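Local atomic coordinates of alcohol oxidase (Myceliophthora thermophila, PDB entry 6F74), a protein that probably oxidises alcohols or related organic substrates with a bound FAD, as a flavoprotein oxidase of the vanillyl-alcohol oxidase type. Residues Ile58-Ile63 with Phe90-Ile96; Val130-Arg135 with Leu173-Phe178; Pro234-Gly238 with Val297-His301. All coordinates share one frame; numbering follows the deposited sequence.

Contact 1: residues Ile58-Ile63 with Phe90-Ile96; sequences IKTSPI and FQTSDPI
Asp94 OD1 is gripped from two sides of the contact: by its own chain, and by a water that leads to Ser61. The backbone N of Ile96 donates to its anti lone pair (Ile96 N to Asp94 OD1 2.9 Å, N-H...O angle 163°), which closes an Asx turn and fixes the rotation of the carboxylate. Water 2 donates to the same oxygen and accepts from Ser61 N at 2.9 Å. Water 1 joins Asp94 OD2, 2.6 Å away, to Ser61 O. No direct hydrogen bond crosses between the segments, so these two waters supply the polar link.

Apolar groups flank the waters. With CG1 of Ile96 lodged between backbone N and carbonyl carbon (chi1 58°), its CD1 comes to 3.4 Å from Ser61 O, while Ile96 CG2 meets Thr60 CG2 at 3.8 Å. Ile63 CG2 lies obliquely by the Phe90 ring, 3.7 Å from Phe90 CE2. At the other end Ile58 CG2 touches Pro95 CG, the two side chains roughly perpendicular.

The hydroxyl of Thr60 is bonded to Pro126 O, next to the strand 128-131 with which the outermost strand 57-59 pairs antiparallel. Helix 75-84 adds Val81 against Ile63 and Met84 against Phe90, and Pro95, just past helix 88-93, packs on Ala129 and on Glu172 of strand 171-174.

Contact 2: residues Val130-Arg135 with Leu173-Phe178; sequences VNASTR and LWLHSF. With NAG (2-acetamido-2-deoxy-beta-D-glucopyranose), chain J.
Val130 O accepts the backbone N of Trp174 at 3.2 Å with an N-H...O angle of 144°, and also a weak bond from Ala132 N, which makes Asn131 the centre of an inverse gamma turn. The return bond is straighter: Ala132 N reaches Trp174 O at 3.1 Å (150°). That carbonyl has a second donor in water 4, 2.8 Å from Trp174 O. The same water donates to Asn131 OD1, 2.6 Å away, and accepts from Ser177 N at 3.0 Å, so one molecule satisfies three groups where the strands part. Water 3 also donates to Asn131 OD1 and lies 2.7 Å from Ser177 OG. Both waters sit over the face of the Trp174 ring on which His176 CB lies.

Two parallel bridges, Val130 with Leu173 and Asn131 with Trp174, define the register. Strand 128-131 continues through helix 135-147 to strand 152-155, with strand 171-174 lying between the two strands: a beta-alpha-beta crossover in the FAD-binding domain of this family. Thr134 is the N-cap of that helix, its OG1 bonded to Asp137 N, while Ser133 N is taken by Asp137 OD2.

With CG anti to the backbone N (chi1 175°), the Asn131 amide places ND2 at its covalent link to C1 of the N-acetylglucosamine, whose methyl C8 lies at the edge of the Trp174 ring. On the face that carries Val130 and Leu173, Leu173 CD1 meets Ala132 CB, just past the strand end, at 3.8 Å. After Trp174 comes a type I turn, Leu175 to Phe178, closed by Phe178 N to Leu175 O, which brings the Phe178 ring edge to the Ser133-Thr134 peptide and its CZ near Arg135 CG.

Contact 3: residues Pro234-Gly238 with Val297-His301; sequences PGAIG and VLSQH. With FAD (flavin-adenine dinucleotide), chain I.
Ile237 carries most of the contact, reaching from the loop 234-238 to the strand 297-301. Its CB already lies 3.6 Å from Gln300 OE1, and CG2 comes closer to the same oxygen, at 3.5 Å. CG1 sits between the backbone N and the carbonyl carbon (chi1 71°) and carries CD1 away from the glutamine. At the tip, CD1 meets the carbonyl oxygens of Val297 and Leu298 and the methyl Val297 CG1, the last at 4.0 Å. The branched head is thus divided: CG2 lies by the Gln300 amide and CD1 by the strand backbone.

The side chains of Ile237 and Gln300 run alongside each other, pointing opposite ways, and the polar end of the glutamine is joined to the loop by water. Water 6 donates to Gln300 OE1 at 2.9 Å and to Ala236 O at 2.7 Å. A leucine in place of Gln300 would probably leave water 6 without one of its two acceptors here and break the water bridge from Ala236 O to the strand.

Both segments hold the cofactor through their backbones. Val297 N donates to FAD N1A at 2.9 Å (163°), and FAD N6A donates to Val297 O at 2.9 Å (167°), so one residue reads both groups on that edge of the adenine. Gly235 N binds the phosphate oxygen FAD O1P at 2.8 Å. At Gly238 a side chain would run into FAD N7A, and Pro234 CG lies against the isoalloxazine ring system. Just past Val297, Leu298 and Ser299 form a classic beta bulge opposite Gln264. The two segments form part of the FAD pocket of this VAO-type flavoprotein, the strand backbone holding the adenine and the loop N-H a phosphate oxygen.

How the contacts relate
Contact 3 is wholly buried, its centre about 13 Å from that of the chain, whereas contacts 1 and 2 lie about 20 and 21 Å out; of these, contact 2 is still buried and contact 1 only partly. Contacts 1 and 2 reach the same mixed sheet, contact 1 through strand 57-59 and contact 2 through strands 128-131 and 171-174, and Trp174 packs on residues 92-95. Contact 3 uses the strand of another sheet, and meets contact 2 where Phe178 CE2 touches Leu298 O at 3.6 Å. Water bridges occur in all three, but direct backbone bonds between the segments cross only in contact 2, which also carries a glycan; contact 3 adds backbone bonds to FAD.

Contact 1: residues Ile58-Ile63 with Phe90-Ile96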
loop_
_atom_site.group_PDB
_atom_site.type_symbol
_atom_site.label_atom_id
_atom_site.label_comp_id
_atom_site.label_asym_id
_atom_site.label_seq_id
_atom_site.Cartn_x
_atom_site.Cartn_y
_atom_site.Cartn_z
ATOM N N ILE A 58 -3.914 -25.869 -0.433
ATOM C CA ILE A 58 -4.038 -25.695 -1.873
ATOM C C ILE A 58 -2.646 -25.734 -2.483
ATOM O O ILE A 58 -1.766 -25.005 -2.041
ATOM C CB ILE A 58 -4.721 -24.373 -2.185
ATOM C CG1 ILE A 58 -6.162 -24.385 -1.644
ATOM C CG2 ILE A 58 -4.717 -24.090 -3.696
ATOM C CD1 ILE A 58 -6.799 -22.998 -1.527
ATOM N N LYS A 59 -2.450 -26.597 -3.476
ATOM C CA LYS A 59 -1.258 -26.565 -4.305
ATOM C C LYS A 59 -1.493 -25.453 -5.286
ATOM O O LYS A 59 -2.475 -25.474 -6.024
ATOM C CB LYS A 59 -1.022 -27.866 -5.042
ATOM C CG LYS A 59 0.249 -27.809 -5.891
ATOM C CD LYS A 59 0.492 -29.105 -6.635
ATOM C CE LYS A 59 1.904 -29.184 -7.195
ATOM N NZ LYS A 59 2.368 -27.890 -7.761
ATOM N N THR A 60 -0.627 -24.447 -5.278
ATOM C CA THR A 60 -0.920 -23.267 -6.032
ATOM C C THR A 60 -0.679 -23.533 -7.504
ATOM O O THR A 60 0.070 -24.473 -7.880
ATOM C CB THR A 60 -0.117 -22.050 -5.546
ATOM O OG1 THR A 60 1.287 -22.225 -5.783
ATOM C CG2 THR A 60 -0.420 -21.792 -4.047
ATOM N N SER A 61 -1.384 -22.744 -8.319
ATOM C CA SER A 61 -1.162 -22.798 -9.750
ATOM C C SER A 61 -1.101 -21.389 -10.306
ATOM O O SER A 61 -1.938 -20.579 -9.936
ATOM C CB SER A 61 -2.251 -23.593 -10.479
ATOM O OG SER A 61 -2.988 -24.550 -9.751
ATOM N N PRO A 62 -0.118 -21.097 -11.184
ATOM C CA PRO A 62 -0.059 -19.766 -11.793
ATOM C C PRO A 62 -1.395 -19.335 -12.356
ATOM O O PRO A 62 -2.065 -20.115 -13.004
ATOM C CB PRO A 62 0.974 -19.912 -12.926
ATOM C CG PRO A 62 1.797 -21.082 -12.568
ATOM C CD PRO A 62 0.975 -21.976 -11.630
ATOM N N ILE A 63 -1.793 -18.106 -12.065
ATOM C CA ILE A 63 -3.139 -17.611 -12.419
ATOM C C ILE A 63 -3.494 -17.896 -13.861
ATOM O O ILE A 63 -4.571 -18.424 -14.148
ATOM C CB ILE A 63 -3.282 -16.121 -12.086
ATOM C CG1 ILE A 63 -3.074 -15.855 -10.589
ATOM C CG2 ILE A 63 -4.654 -15.598 -12.452
ATOM C CD1 ILE A 63 -4.060 -16.500 -9.637
ATOM N N PHE A 90 -11.113 -10.440 -8.620
ATOM C CA PHE A 90 -10.592 -11.627 -9.285
ATOM C C PHE A 90 -9.214 -11.970 -8.709
ATOM O O PHE A 90 -8.948 -13.108 -8.378
ATOM C CB PHE A 90 -10.480 -11.450 -10.799
ATOM C CG PHE A 90 -9.721 -12.559 -11.458
ATOM C CD1 PHE A 90 -10.308 -13.840 -11.598
ATOM C CD2 PHE A 90 -8.396 -12.376 -11.872
ATOM C CE1 PHE A 90 -9.597 -14.883 -12.166
ATOM C CE2 PHE A 90 -7.696 -13.428 -12.458
ATOM C CZ PHE A 90 -8.288 -14.668 -12.594
ATOM N N GLN A 91 -8.357 -10.968 -8.593
ATOM C CA GLN A 91 -7.026 -11.174 -8.020
ATOM C C GLN A 91 -7.024 -11.503 -6.519
ATOM O O GLN A 91 -6.205 -12.296 -6.100
ATOM C CB GLN A 91 -6.122 -9.992 -8.312
ATOM C CG GLN A 91 -5.830 -9.758 -9.803
ATOM C CD GLN A 91 -5.035 -10.843 -10.477
ATOM O OE1 GLN A 91 -4.610 -11.810 -9.826
ATOM N NE2 GLN A 91 -4.814 -10.701 -11.818
ATOM N N THR A 92 -7.933 -10.960 -5.710
ATOM C CA THR A 92 -7.982 -11.339 -4.291
ATOM C C THR A 92 -8.578 -12.712 -4.024
ATOM O O THR A 92 -8.416 -13.228 -2.918
ATOM C CB THR A 92 -8.757 -10.318 -3.430
ATOM O OG1 THR A 92 -10.078 -10.119 -3.977
ATOM C CG2 THR A 92 -8.001 -8.982 -3.345
ATOM N N SER A 93 -9.279 -13.291 -4.998
ATOM C CA SER A 93 -9.995 -14.561 -4.844
ATOM C C SER A 93 -9.114 -15.814 -4.924
ATOM O O SER A 93 -9.478 -16.858 -4.405
ATOM C CB SER A 93 -11.076 -14.688 -5.934
ATOM O OG SER A 93 -10.472 -14.829 -7.237
ATOM N N ASP A 94 -7.960 -15.701 -5.593
ATOM C CA ASP A 94 -7.007 -16.794 -5.703
ATOM C C ASP A 94 -5.911 -16.621 -4.627
ATOM O O ASP A 94 -5.496 -15.495 -4.340
ATOM C CB ASP A 94 -6.366 -16.741 -7.081
ATOM C CG ASP A 94 -5.578 -17.984 -7.387
ATOM O OD1 ASP A 94 -4.474 -18.181 -6.803
ATOM O OD2 ASP A 94 -6.079 -18.790 -8.210
ATOM N N PRO A 95 -5.422 -17.725 -4.038
ATOM C CA PRO A 95 -4.361 -17.639 -3.028
ATOM C C PRO A 95 -3.075 -16.973 -3.466
ATOM O O PRO A 95 -2.376 -16.429 -2.623
ATOM C CB PRO A 95 -4.089 -19.102 -2.677
ATOM C CG PRO A 95 -4.759 -19.928 -3.703
ATOM C CD PRO A 95 -5.906 -19.120 -4.177
ATOM N N ILE A 96 -2.732 -17.043 -4.750
ATOM C CA ILE A 96 -1.572 -16.326 -5.283
ATOM C C ILE A 96 -1.976 -15.285 -6.350
ATOM O O ILE A 96 -1.190 -14.925 -7.232
ATOM C CB ILE A 96 -0.481 -17.256 -5.804
ATOM C CG1 ILE A 96 -1.029 -18.172 -6.884
ATOM C CG2 ILE A 96 0.066 -18.097 -4.649
ATOM C CD1 ILE A 96 0.042 -18.833 -7.715
HETATM O O HOH W 1 -4.951 -20.072 -10.190
HETATM O O HOH W 2 -3.208 -21.103 -6.849
#

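Contact 2: residues Val130-Arg135 with Leu173-Phe178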
loop_
_atom_site.group_PDB
_atom_site.type_symbol
_atom_site.label_atom_id
_atom_site.label_comp_id
_atom_site.label_asym_id
_atom_site.label_seq_id
_atom_site.Cartn_x
_atom_site.Cartn_y
_atom_site.Cartn_z
ATOM N N VAL A 130 -2.216 -22.437 2.594
ATOM C CA VAL A 130 -3.263 -22.936 3.496
ATOM C C VAL A 130 -4.364 -21.877 3.562
ATOM O O VAL A 130 -4.114 -20.739 3.966
ATOM C CB VAL A 130 -2.685 -23.223 4.884
ATOM C CG1 VAL A 130 -3.787 -23.564 5.878
ATOM C CG2 VAL A 130 -1.673 -24.356 4.802
ATOM N N ASN A 131 -5.564 -22.248 3.127
ATOM C CA ASN A 131 -6.735 -21.398 3.238
ATOM C C ASN A 131 -7.185 -21.425 4.708
ATOM O O ASN A 131 -8.046 -22.219 5.089
ATOM C CB ASN A 131 -7.846 -21.887 2.279
ATOM C CG ASN A 131 -9.135 -21.121 2.425
ATOM O OD1 ASN A 131 -9.153 -20.055 3.015
ATOM N ND2 ASN A 131 -10.226 -21.676 1.886
ATOM N N ALA A 132 -6.550 -20.577 5.523
ATOM C CA ALA A 132 -6.710 -20.613 6.976
ATOM C C ALA A 132 -7.920 -19.809 7.390
ATOM O O ALA A 132 -7.999 -18.626 7.063
ATOM C CB ALA A 132 -5.466 -20.051 7.654
ATOM N N SER A 133 -8.860 -20.447 8.073
ATOM C CA SER A 133 -10.072 -19.773 8.603
ATOM C C SER A 133 -10.264 -19.874 10.124
ATOM O O SER A 133 -11.205 -19.316 10.641
ATOM C CB SER A 133 -11.336 -20.288 7.869
ATOM O OG SER A 133 -11.433 -21.698 7.971
ATOM N N THR A 134 -9.373 -20.566 10.834
ATOM C CA THR A 134 -9.412 -20.666 12.295
ATOM C C THR A 134 -8.012 -20.420 12.824
ATOM O O THR A 134 -7.046 -20.519 12.082
ATOM C CB THR A 134 -9.845 -22.059 12.762
ATOM O OG1 THR A 134 -8.844 -23.047 12.418
ATOM C CG2 THR A 134 -11.200 -22.447 12.184
ATOM N N ARG A 135 -7.904 -20.127 14.106
ATOM C CA ARG A 135 -6.605 -20.060 14.779
ATOM C C ARG A 135 -5.832 -21.386 14.725
ATOM O O ARG A 135 -4.607 -21.373 14.723
ATOM C CB ARG A 135 -6.770 -19.670 16.248
ATOM C CG ARG A 135 -7.178 -18.235 16.448
ATOM C CD ARG A 135 -7.308 -17.881 17.924
ATOM N NE ARG A 135 -7.585 -16.447 18.060
ATOM C CZ ARG A 135 -7.397 -15.690 19.150
ATOM N NH1 ARG A 135 -6.953 -16.218 20.284
ATOM N NH2 ARG A 135 -7.672 -14.394 19.087
ATOM N N LEU A 173 0.625 -18.718 4.296
ATOM C CA LEU A 173 -0.468 -18.564 5.229
ATOM C C LEU A 173 -1.415 -17.550 4.642
ATOM O O LEU A 173 -1.172 -16.328 4.737
ATOM C CB LEU A 173 0.061 -18.097 6.585
ATOM C CG LEU A 173 -1.017 -17.819 7.642
ATOM C CD1 LEU A 173 -1.778 -19.083 8.013
ATOM C CD2 LEU A 173 -0.335 -17.206 8.840
ATOM N N TRP A 174 -2.482 -18.041 4.019
ATOM C CA TRP A 174 -3.515 -17.175 3.405
ATOM C C TRP A 174 -4.644 -16.893 4.408
ATOM O O TRP A 174 -5.370 -17.795 4.822
ATOM C CB TRP A 174 -4.057 -17.869 2.164
ATOM C CG TRP A 174 -4.909 -17.034 1.261
ATOM C CD1 TRP A 174 -4.818 -15.674 1.036
ATOM C CD2 TRP A 174 -5.967 -17.502 0.435
ATOM N NE1 TRP A 174 -5.773 -15.285 0.123
ATOM C CE2 TRP A 174 -6.488 -16.387 -0.265
ATOM C CE3 TRP A 174 -6.518 -18.759 0.200
ATOM C CZ2 TRP A 174 -7.535 -16.499 -1.187
ATOM C CZ3 TRP A 174 -7.571 -18.875 -0.712
ATOM C CH2 TRP A 174 -8.066 -17.741 -1.391
ATOM N N LEU A 175 -4.780 -15.625 4.800
ATOM C CA LEU A 175 -5.700 -15.223 5.865
ATOM C C LEU A 175 -7.037 -14.699 5.377
ATOM O O LEU A 175 -7.859 -14.269 6.178
ATOM C CB LEU A 175 -5.002 -14.203 6.753
ATOM C CG LEU A 175 -3.756 -14.773 7.459
ATOM C CD1 LEU A 175 -3.012 -13.637 8.148
ATOM C CD2 LEU A 175 -4.111 -15.871 8.459
ATOM N N HIS A 176 -7.291 -14.780 4.077
ATOM C CA HIS A 176 -8.459 -14.122 3.458
ATOM C C HIS A 176 -9.802 -14.608 4.023
ATOM O O HIS A 176 -10.745 -13.849 4.097
ATOM C CB HIS A 176 -8.374 -14.282 1.947
ATOM C CG HIS A 176 -9.454 -13.589 1.189
ATOM N ND1 HIS A 176 -10.357 -14.266 0.407
ATOM C CD2 HIS A 176 -9.747 -12.277 1.055
ATOM C CE1 HIS A 176 -11.181 -13.403 -0.153
ATOM N NE2 HIS A 176 -10.809 -12.190 0.191
ATOM N N SER A 177 -9.891 -15.864 4.454
ATOM C CA SER A 177 -11.117 -16.370 5.127
ATOM C C SER A 177 -11.023 -16.461 6.651
ATOM O O SER A 177 -11.820 -17.164 7.278
ATOM C CB SER A 177 -11.502 -17.743 4.572
ATOM O OG SER A 177 -11.548 -17.719 3.165
ATOM N N PHE A 178 -10.066 -15.768 7.262
ATOM C CA PHE A 178 -9.919 -15.760 8.709
ATOM C C PHE A 178 -10.691 -14.562 9.197
ATOM O O PHE A 178 -10.146 -13.462 9.307
ATOM C CB PHE A 178 -8.438 -15.717 9.111
ATOM C CG PHE A 178 -8.215 -15.681 10.594
ATOM C CD1 PHE A 178 -8.534 -16.773 11.391
ATOM C CD2 PHE A 178 -7.696 -14.541 11.202
ATOM C CE1 PHE A 178 -8.338 -16.734 12.761
ATOM C CE2 PHE A 178 -7.465 -14.515 12.578
ATOM C CZ PHE A 178 -7.804 -15.612 13.358
HETATM C C1 NAG J . -11.574 -21.182 1.903
HETATM C C2 NAG J . -12.386 -21.587 0.688
HETATM C C3 NAG J . -13.765 -20.951 0.795
HETATM C C4 NAG J . -14.509 -21.488 2.009
HETATM C C5 NAG J . -13.669 -21.158 3.229
HETATM C C6 NAG J . -14.295 -21.835 4.454
HETATM C C7 NAG J . -11.065 -21.850 -1.370
HETATM C C8 NAG J . -10.527 -21.119 -2.565
HETATM N N2 NAG J . -11.770 -21.094 -0.532
HETATM O O3 NAG J . -14.503 -21.163 -0.407
HETATM O O4 NAG J . -15.842 -20.902 2.094
HETATM O O5 NAG J . -12.292 -21.596 3.087
HETATM O O6 NAG J . -13.441 -21.638 5.585
HETATM O O7 NAG J . -10.855 -23.038 -1.187
HETATM O O HOH W 3 -9.888 -17.511 1.109
HETATM O O HOH W 4 -7.903 -17.907 3.637
HETATM O O HOH W 5 -13.204 -17.601 10.244
#

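Contact 3: residues Pro234-Gly238 with Val297-His301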
loop_
_atom_site.group_PDB
_atom_site.type_symbol
_atom_site.label_atom_id
_atom_site.label_comp_id
_atom_site.label_asym_id
_atom_site.label_seq_id
_atom_site.Cartn_x
_atom_site.Cartn_y
_atom_site.Cartn_z
ATOM N N PRO A 234 -8.019 -3.378 -0.145
ATOM C CA PRO A 234 -6.886 -3.788 0.678
ATOM C C PRO A 234 -7.259 -4.208 2.086
ATOM O O PRO A 234 -8.276 -3.786 2.601
ATOM C CB PRO A 234 -6.022 -2.544 0.704
ATOM C CG PRO A 234 -6.299 -1.898 -0.589
ATOM C CD PRO A 234 -7.772 -2.072 -0.755
ATOM N N GLY A 235 -6.403 -5.012 2.695
ATOM C CA GLY A 235 -6.596 -5.513 4.066
ATOM C C GLY A 235 -6.579 -4.403 5.081
ATOM O O GLY A 235 -5.865 -3.384 4.893
ATOM N N ALA A 236 -7.384 -4.566 6.135
ATOM C CA ALA A 236 -7.470 -3.575 7.203
ATOM C C ALA A 236 -6.361 -3.712 8.236
ATOM O O ALA A 236 -6.002 -2.709 8.848
ATOM C CB ALA A 236 -8.815 -3.656 7.899
ATOM N N ILE A 237 -5.823 -4.916 8.450
ATOM C CA ILE A 237 -4.920 -5.137 9.583
ATOM C C ILE A 237 -3.518 -5.665 9.239
ATOM O O ILE A 237 -2.782 -6.049 10.159
ATOM C CB ILE A 237 -5.582 -6.001 10.704
ATOM C CG1 ILE A 237 -5.748 -7.470 10.301
ATOM C CG2 ILE A 237 -6.918 -5.388 11.077
ATOM C CD1 ILE A 237 -6.170 -8.346 11.461
ATOM N N GLY A 238 -3.103 -5.610 7.967
ATOM C CA GLY A 238 -1.830 -6.201 7.545
ATOM C C GLY A 238 -0.833 -5.120 7.178
ATOM O O GLY A 238 -0.400 -4.339 8.027
ATOM N N VAL A 297 -0.688 -10.911 12.661
ATOM C CA VAL A 297 -1.721 -10.072 13.248
ATOM C C VAL A 297 -3.090 -10.742 13.053
ATOM O O VAL A 297 -3.577 -10.907 11.925
ATOM C CB VAL A 297 -1.703 -8.643 12.700
ATOM C CG1 VAL A 297 -2.743 -7.791 13.416
ATOM C CG2 VAL A 297 -0.318 -8.023 12.853
ATOM N N LEU A 298 -3.683 -11.144 14.179
ATOM C CA LEU A 298 -4.972 -11.828 14.187
ATOM C C LEU A 298 -6.130 -10.862 14.248
ATOM O O LEU A 298 -7.203 -11.131 13.700
ATOM C CB LEU A 298 -5.065 -12.778 15.389
ATOM C CG LEU A 298 -3.932 -13.792 15.557
ATOM C CD1 LEU A 298 -4.156 -14.626 16.781
ATOM C CD2 LEU A 298 -3.706 -14.587 14.283
ATOM N N SER A 299 -5.954 -9.776 14.985
ATOM C CA SER A 299 -7.017 -8.798 15.152
ATOM C C SER A 299 -6.413 -7.459 15.533
ATOM O O SER A 299 -5.317 -7.399 16.077
ATOM C CB SER A 299 -7.980 -9.265 16.246
ATOM O OG SER A 299 -7.417 -9.002 17.512
ATOM N N GLN A 300 -7.137 -6.384 15.260
ATOM C CA GLN A 300 -6.798 -5.080 15.839
ATOM C C GLN A 300 -8.081 -4.404 16.291
ATOM O O GLN A 300 -9.194 -4.694 15.814
ATOM C CB GLN A 300 -6.051 -4.151 14.850
ATOM C CG GLN A 300 -4.625 -4.603 14.451
ATOM C CD GLN A 300 -3.964 -3.744 13.354
ATOM O OE1 GLN A 300 -4.654 -3.108 12.562
ATOM N NE2 GLN A 300 -2.631 -3.705 13.338
ATOM N N HIS A 301 -7.910 -3.505 17.244
ATOM C CA HIS A 301 -8.932 -2.537 17.573
ATOM C C HIS A 301 -8.472 -1.194 16.995
ATOM O O HIS A 301 -7.319 -0.818 17.205
ATOM C CB HIS A 301 -9.071 -2.397 19.081
ATOM C CG HIS A 301 -9.717 -3.560 19.762
ATOM N ND1 HIS A 301 -9.242 -4.855 19.678
ATOM C CD2 HIS A 301 -10.760 -3.595 20.620
ATOM C CE1 HIS A 301 -9.986 -5.645 20.445
ATOM N NE2 HIS A 301 -10.923 -4.906 21.020
HETATM P PA FAD I . -0.880 -8.290 1.482
HETATM O O1A FAD I . -0.158 -8.440 0.146
HETATM O O2A FAD I . -1.851 -9.371 1.839
HETATM O O5B FAD I . 0.230 -8.158 2.597
HETATM C C5B FAD I . 1.087 -7.050 2.587
HETATM C C4B FAD I . 2.229 -7.303 3.555
HETATM O O4B FAD I . 1.658 -7.388 4.850
HETATM C C3B FAD I . 2.993 -8.589 3.366
HETATM O O3B FAD I . 4.320 -8.373 3.863
HETATM C C2B FAD I . 2.322 -9.566 4.299
HETATM O O2B FAD I . 3.183 -10.567 4.856
HETATM C C1B FAD I . 1.881 -8.668 5.423
HETATM N N9A FAD I . 0.655 -9.062 6.125
HETATM C C8A FAD I . -0.592 -9.038 5.636
HETATM N N7A FAD I . -1.482 -9.428 6.568
HETATM C C5A FAD I . -0.787 -9.694 7.671
HETATM C C6A FAD I . -1.149 -10.140 9.016
HETATM N N6A FAD I . -2.461 -10.352 9.269
HETATM N N1A FAD I . -0.141 -10.322 9.910
HETATM C C2A FAD I . 1.154 -10.088 9.575
HETATM N N3A FAD I . 1.553 -9.651 8.353
HETATM C C4A FAD I . 0.622 -9.442 7.387
HETATM N N1 FAD I . -2.460 2.060 0.476
HETATM C C2 FAD I . -2.817 3.254 1.002
HETATM O O2 FAD I . -2.139 3.723 1.951
HETATM N N3 FAD I . -3.890 3.939 0.558
HETATM C C4 FAD I . -4.656 3.504 -0.457
HETATM O O4 FAD I . -5.638 4.150 -0.878
HETATM C C4X FAD I . -4.322 2.216 -1.101
HETATM N N5 FAD I . -5.048 1.732 -2.129
HETATM C C5X FAD I . -4.723 0.543 -2.693
HETATM C C6 FAD I . -5.496 0.048 -3.743
HETATM C C7 FAD I . -5.218 -1.169 -4.340
HETATM C C7M FAD I . -6.139 -1.540 -5.476
HETATM C C8 FAD I . -4.073 -1.984 -3.843
HETATM C C8M FAD I . -3.727 -3.354 -4.410
HETATM C C9 FAD I . -3.284 -1.484 -2.812
HETATM C C9A FAD I . -3.558 -0.251 -2.197
HETATM N N10 FAD I . -2.793 0.276 -1.119
HETATM C C10 FAD I . -3.151 1.510 -0.560
HETATM C "C1'" FAD I . -1.568 -0.382 -0.608
HETATM C "C2'" FAD I . -1.635 -1.229 0.620
HETATM O "O2'" FAD I . -1.573 -0.352 1.742
HETATM C "C3'" FAD I . -0.413 -2.154 0.664
HETATM O "O3'" FAD I . -0.253 -2.878 -0.569
HETATM C "C4'" FAD I . -0.482 -3.128 1.832
HETATM O "O4'" FAD I . 0.684 -3.956 1.834
HETATM C "C5'" FAD I . -1.741 -3.979 1.769
HETATM O "O5'" FAD I . -1.792 -4.870 2.869
HETATM P P FAD I . -2.581 -6.209 2.573
HETATM O O1P FAD I . -3.907 -5.891 1.940
HETATM O O2P FAD I . -2.529 -7.011 3.831
HETATM O O3P FAD I . -1.621 -6.847 1.438
HETATM O O HOH W 6 -5.979 -1.016 10.990
#